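Local coordinates for protein 16S rRNA (adenine(1408)-N(1))-methyltransferase (Catenulispora acidiphila, PDB 4X1O) that probably methylates N1 of adenine 1408 in 16S ribosomal RNA with S-adenosyl-L-methionine as methyl donor, a modification linked to aminoglycoside resistance, at residues M128-G140 with I166-L178. Numbering follows the deposited sequence.
Sequences MPWGKLLRGVVLG and IWREPIPLEIRDL
Arg-135 and Glu-174 meet through different first torsions: the arginine puts CG anti to its backbone N (chi1 -176°) and runs straight out to NE, bringing its guanidinium to the carbonyl of Glu-174, whereas Glu-174 tucks CG between N and the carbonyl carbon (chi1 57°) and kinks about its CB-CG bond, turning its carboxylate back onto Gly-131 at the start of helix 131-139. In this Rossmann-like methyltransferase fold, that helix follows the central strand 123-127, and its partner is the irregular loop that leaves strand 157-163. Glu-174 OE2 takes the N-H of Gly-131, with N at 2.8 Å, approached from above the carboxylate plane; a negative charge at a helix N-terminus is probably favourable.

One turn on, NH1 of Arg-135 gives one N-H to each of two acceptors near the guanidinium plane. Arg-135 NH1 reaches Glu-174 O at 2.7 Å, from above the carbonyl plane, and Asp-177 OD1 at 2.8 Å. Arg-135 NH2 adds a nearly straight bond to Asp-177 OD2, 3.0 Å long. The salt bridge is therefore end-on and two-pronged, with syn lone pairs on both oxygens and the two flat groups only 20° from coplanar; Leu-139 CD1 lies over one guanidinium face.

Beneath these polar links, Leu-134 meets Ile-166 tip to tip and lies at about a right angle to Ile-175, whose CG2 it touches; Leu-134 also touches Ile-162 of strand 157-163. Val-138 CG2 packs at 3.9 Å from Trp-167 CH2, and Leu-178 spreads its methyls against Leu-139. At the other end Trp-130, close to Arg-83 and Ser-217 of the cosubstrate site, turns its ring edge to the loop: Trp-130 CE3 lies 3.7 Å from Glu-174 OE2, and its CZ3 sits 3.8 Å from CG of Pro-172.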
loop_
_atom_site.group_PDB
_atom_site.type_symbol
_atom_site.label_atom_id
_atom_site.label_comp_id
_atom_site.label_asym_id
_atom_site.label_seq_id
_atom_site.Cartn_x
_atom_site.Cartn_y
_atom_site.Cartn_z
ATOM N N MET A 128 -2.428 2.744 5.998
ATOM C CA MET A 128 -2.053 2.374 7.373
ATOM C C MET A 128 -0.664 1.714 7.483
ATOM O O MET A 128 -0.533 0.597 7.988
ATOM C CB MET A 128 -3.100 1.426 7.966
ATOM C CG MET A 128 -4.484 2.043 8.108
ATOM S SD MET A 128 -4.551 3.260 9.436
ATOM C CE MET A 128 -4.161 2.224 10.844
ATOM N N PRO A 129 0.377 2.393 7.011
ATOM C CA PRO A 129 1.729 1.827 7.053
ATOM C C PRO A 129 2.290 1.726 8.470
ATOM O O PRO A 129 1.886 2.497 9.350
ATOM C CB PRO A 129 2.547 2.828 6.229
ATOM C CG PRO A 129 1.846 4.105 6.430
ATOM C CD PRO A 129 0.371 3.753 6.448
ATOM N N TRP A 130 3.163 0.744 8.676
ATOM C CA TRP A 130 3.911 0.582 9.922
ATOM C C TRP A 130 5.395 0.411 9.645
ATOM O O TRP A 130 5.812 0.283 8.491
ATOM C CB TRP A 130 3.404 -0.632 10.702
ATOM C CG TRP A 130 1.999 -0.525 11.094
ATOM C CD1 TRP A 130 0.928 -1.106 10.473
ATOM C CD2 TRP A 130 1.474 0.214 12.201
ATOM N NE1 TRP A 130 -0.231 -0.771 11.129
ATOM C CE2 TRP A 130 0.076 0.039 12.191
ATOM C CE3 TRP A 130 2.049 1.006 13.200
ATOM C CZ2 TRP A 130 -0.755 0.620 13.145
ATOM C CZ3 TRP A 130 1.223 1.587 14.142
ATOM C CH2 TRP A 130 -0.166 1.391 14.106
ATOM N N GLY A 131 6.198 0.400 10.707
ATOM C CA GLY A 131 7.616 0.115 10.583
ATOM C C GLY A 131 8.367 1.052 9.658
ATOM O O GLY A 131 8.093 2.242 9.628
ATOM N N LYS A 132 9.307 0.495 8.906
ATOM C CA LYS A 132 10.160 1.266 8.008
ATOM C C LYS A 132 9.354 2.021 6.944
ATOM O O LYS A 132 9.696 3.139 6.540
ATOM C CB LYS A 132 11.175 0.335 7.337
ATOM C CG LYS A 132 12.153 1.049 6.438
ATOM C CD LYS A 132 13.534 0.430 6.574
ATOM C CE LYS A 132 14.617 1.474 6.401
ATOM N NZ LYS A 132 14.584 2.015 5.018
ATOM N N LEU A 133 8.276 1.408 6.474
ATOM C CA LEU A 133 7.439 2.074 5.486
ATOM C C LEU A 133 6.822 3.345 6.066
ATOM O O LEU A 133 6.836 4.392 5.423
ATOM C CB LEU A 133 6.350 1.104 4.982
ATOM C CG LEU A 133 5.346 1.674 3.976
ATOM C CD1 LEU A 133 6.054 2.153 2.720
ATOM C CD2 LEU A 133 4.288 0.623 3.633
ATOM N N LEU A 134 6.290 3.252 7.280
ATOM C CA LEU A 134 5.697 4.401 7.944
ATOM C C LEU A 134 6.750 5.496 8.187
ATOM O O LEU A 134 6.555 6.667 7.830
ATOM C CB LEU A 134 5.071 3.976 9.272
ATOM C CG LEU A 134 4.596 5.090 10.202
ATOM C CD1 LEU A 134 3.530 5.946 9.512
ATOM C CD2 LEU A 134 4.074 4.502 11.500
ATOM N N ARG A 135 7.864 5.102 8.787
ATOM C CA ARG A 135 8.914 6.056 9.118
ATOM C C ARG A 135 9.451 6.697 7.848
ATOM O O ARG A 135 9.691 7.906 7.805
ATOM C CB ARG A 135 10.043 5.380 9.899
ATOM C CG ARG A 135 11.128 6.349 10.352
ATOM C CD ARG A 135 12.106 5.613 11.258
ATOM N NE ARG A 135 13.168 6.480 11.761
ATOM C CZ ARG A 135 13.062 7.257 12.832
ATOM N NH1 ARG A 135 11.931 7.297 13.525
ATOM N NH2 ARG A 135 14.104 7.998 13.208
ATOM N N GLY A 136 9.583 5.893 6.799
ATOM C CA GLY A 136 10.056 6.389 5.518
ATOM C C GLY A 136 9.153 7.426 4.875
ATOM O O GLY A 136 9.612 8.418 4.312
ATOM N N VAL A 137 7.855 7.197 4.952
ATOM C CA VAL A 137 6.906 8.122 4.381
ATOM C C VAL A 137 6.875 9.409 5.192
ATOM O O VAL A 137 6.812 10.493 4.636
ATOM C CB VAL A 137 5.509 7.495 4.293
ATOM C CG1 VAL A 137 4.454 8.559 4.107
ATOM C CG2 VAL A 137 5.489 6.462 3.146
ATOM N N VAL A 138 6.943 9.292 6.512
ATOM C CA VAL A 138 6.842 10.475 7.360
ATOM C C VAL A 138 8.078 11.360 7.185
ATOM O O VAL A 138 7.976 12.586 7.089
ATOM C CB VAL A 138 6.670 10.069 8.835
ATOM C CG1 VAL A 138 6.853 11.269 9.752
ATOM C CG2 VAL A 138 5.284 9.406 9.043
ATOM N N LEU A 139 9.248 10.735 7.134
ATOM C CA LEU A 139 10.500 11.479 6.946
ATOM C C LEU A 139 10.795 11.811 5.485
ATOM O O LEU A 139 11.616 12.697 5.197
ATOM C CB LEU A 139 11.676 10.686 7.509
ATOM C CG LEU A 139 11.658 10.539 9.027
ATOM C CD1 LEU A 139 12.809 9.622 9.461
ATOM C CD2 LEU A 139 11.760 11.917 9.664
ATOM N N GLY A 140 10.154 11.095 4.567
ATOM C CA GLY A 140 10.471 11.252 3.154
ATOM C C GLY A 140 11.839 10.673 2.864
ATOM O O GLY A 140 12.673 11.290 2.192
ATOM N N ILE A 166 -1.687 7.227 15.900
ATOM C CA ILE A 166 -0.335 6.748 16.199
ATOM C C ILE A 166 0.493 7.809 16.924
ATOM O O ILE A 166 1.515 7.503 17.518
ATOM C CB ILE A 166 0.428 6.313 14.931
ATOM C CG1 ILE A 166 0.615 7.494 13.975
ATOM C CG2 ILE A 166 -0.276 5.142 14.248
ATOM C CD1 ILE A 166 1.440 7.145 12.735
ATOM N N TRP A 167 0.059 9.065 16.888
ATOM C CA TRP A 167 0.823 10.084 17.597
ATOM C C TRP A 167 0.245 10.368 18.976
ATOM O O TRP A 167 0.661 11.314 19.655
ATOM C CB TRP A 167 0.932 11.348 16.741
ATOM C CG TRP A 167 2.221 11.348 15.961
ATOM C CD1 TRP A 167 3.487 11.368 16.480
ATOM C CD2 TRP A 167 2.376 11.228 14.550
ATOM N NE1 TRP A 167 4.418 11.318 15.475
ATOM C CE2 TRP A 167 3.763 11.227 14.280
ATOM C CE3 TRP A 167 1.483 11.138 13.482
ATOM C CZ2 TRP A 167 4.270 11.145 12.991
ATOM C CZ3 TRP A 167 1.995 11.058 12.201
ATOM C CH2 TRP A 167 3.371 11.062 11.967
ATOM N N ARG A 168 -0.678 9.514 19.413
ATOM C CA ARG A 168 -1.148 9.556 20.791
ATOM C C ARG A 168 -0.530 8.386 21.540
ATOM O O ARG A 168 -0.377 7.306 20.977
ATOM C CB ARG A 168 -2.674 9.509 20.850
ATOM C CG ARG A 168 -3.333 10.644 20.083
ATOM C CD ARG A 168 -3.008 11.991 20.715
ATOM N NE ARG A 168 -2.889 13.054 19.721
ATOM C CZ ARG A 168 -1.905 13.948 19.696
ATOM N NH1 ARG A 168 -0.952 13.915 20.620
ATOM N NH2 ARG A 168 -1.876 14.880 18.754
ATOM N N GLU A 169 -0.151 8.612 22.796
ATOM C CA GLU A 169 0.513 7.584 23.594
ATOM C C GLU A 169 -0.368 6.346 23.739
ATOM O O GLU A 169 -1.578 6.467 23.939
ATOM C CB GLU A 169 0.883 8.135 24.971
ATOM C CG GLU A 169 1.735 9.400 24.931
ATOM C CD GLU A 169 3.204 9.121 24.646
ATOM O OE1 GLU A 169 3.626 7.949 24.753
ATOM O OE2 GLU A 169 3.938 10.080 24.321
ATOM N N PRO A 170 0.232 5.147 23.620
ATOM C CA PRO A 170 1.656 4.902 23.349
ATOM C C PRO A 170 2.034 5.026 21.871
ATOM O O PRO A 170 1.475 4.349 21.007
ATOM C CB PRO A 170 1.856 3.466 23.834
ATOM C CG PRO A 170 0.539 2.824 23.589
ATOM C CD PRO A 170 -0.506 3.889 23.830
ATOM N N ILE A 171 2.993 5.898 21.595
ATOM C CA ILE A 171 3.454 6.135 20.239
ATOM C C ILE A 171 4.423 5.027 19.827
ATOM O O ILE A 171 5.387 4.755 20.541
ATOM C CB ILE A 171 4.137 7.514 20.137
ATOM C CG1 ILE A 171 3.193 8.603 20.667
ATOM C CG2 ILE A 171 4.596 7.807 18.712
ATOM C CD1 ILE A 171 3.797 9.989 20.679
ATOM N N PRO A 172 4.172 4.383 18.678
ATOM C CA PRO A 172 5.060 3.319 18.190
ATOM C C PRO A 172 6.505 3.778 18.034
ATOM O O PRO A 172 6.762 4.905 17.603
ATOM C CB PRO A 172 4.471 2.959 16.821
ATOM C CG PRO A 172 3.045 3.425 16.884
ATOM C CD PRO A 172 3.050 4.633 17.758
ATOM N N LEU A 173 7.438 2.884 18.358
ATOM C CA LEU A 173 8.860 3.194 18.313
ATOM C C LEU A 173 9.338 3.814 17.007
ATOM O O LEU A 173 10.223 4.683 17.015
ATOM C CB LEU A 173 9.654 1.909 18.591
ATOM C CG LEU A 173 11.172 2.052 18.719
ATOM C CD1 LEU A 173 11.529 3.034 19.830
ATOM C CD2 LEU A 173 11.768 0.692 19.002
ATOM N N GLU A 174 8.767 3.388 15.880
ATOM C CA GLU A 174 9.277 3.836 14.593
ATOM C C GLU A 174 9.010 5.318 14.317
ATOM O O GLU A 174 9.601 5.882 13.400
ATOM C CB GLU A 174 8.712 2.967 13.452
ATOM C CG GLU A 174 7.191 2.903 13.356
ATOM C CD GLU A 174 6.599 1.671 14.048
ATOM O OE1 GLU A 174 6.970 1.377 15.212
ATOM O OE2 GLU A 174 5.754 0.987 13.416
ATOM N N ILE A 175 8.141 5.952 15.099
ATOM C CA ILE A 175 7.942 7.392 14.923
ATOM C C ILE A 175 8.011 8.189 16.212
ATOM O O ILE A 175 7.716 9.384 16.195
ATOM C CB ILE A 175 6.586 7.709 14.267
ATOM C CG1 ILE A 175 5.453 7.111 15.108
ATOM C CG2 ILE A 175 6.564 7.203 12.825
ATOM C CD1 ILE A 175 4.126 7.730 14.877
ATOM N N ARG A 176 8.406 7.574 17.326
ATOM C CA ARG A 176 8.199 8.262 18.597
ATOM C C ARG A 176 9.188 9.407 18.798
ATOM O O ARG A 176 8.968 10.267 19.644
ATOM C CB ARG A 176 8.261 7.295 19.776
ATOM C CG ARG A 176 9.625 6.729 20.087
ATOM C CD ARG A 176 9.506 5.696 21.210
ATOM N NE ARG A 176 9.163 6.307 22.489
ATOM C CZ ARG A 176 10.052 6.600 23.431
ATOM N NH1 ARG A 176 11.336 6.320 23.242
ATOM N NH2 ARG A 176 9.660 7.161 24.565
ATOM N N ASP A 177 10.261 9.424 18.013
ATOM C CA ASP A 177 11.220 10.524 18.068
ATOM C C ASP A 177 10.865 11.638 17.092
ATOM O O ASP A 177 11.575 12.646 17.017
ATOM C CB ASP A 177 12.644 10.026 17.778
ATOM C CG ASP A 177 12.775 9.375 16.404
ATOM O OD1 ASP A 177 11.965 8.464 16.093
ATOM O OD2 ASP A 177 13.698 9.762 15.645
ATOM N N LEU A 178 9.768 11.465 16.358
ATOM C CA LEU A 178 9.360 12.439 15.345
ATOM C C LEU A 178 8.136 13.213 15.780
ATOM O O LEU A 178 7.221 12.657 16.390
ATOM C CB LEU A 178 9.073 11.744 14.015
ATOM C CG LEU A 178 10.143 10.757 13.532
ATOM C CD1 LEU A 178 9.668 10.069 12.255
ATOM C CD2 LEU A 178 11.469 11.458 13.316
#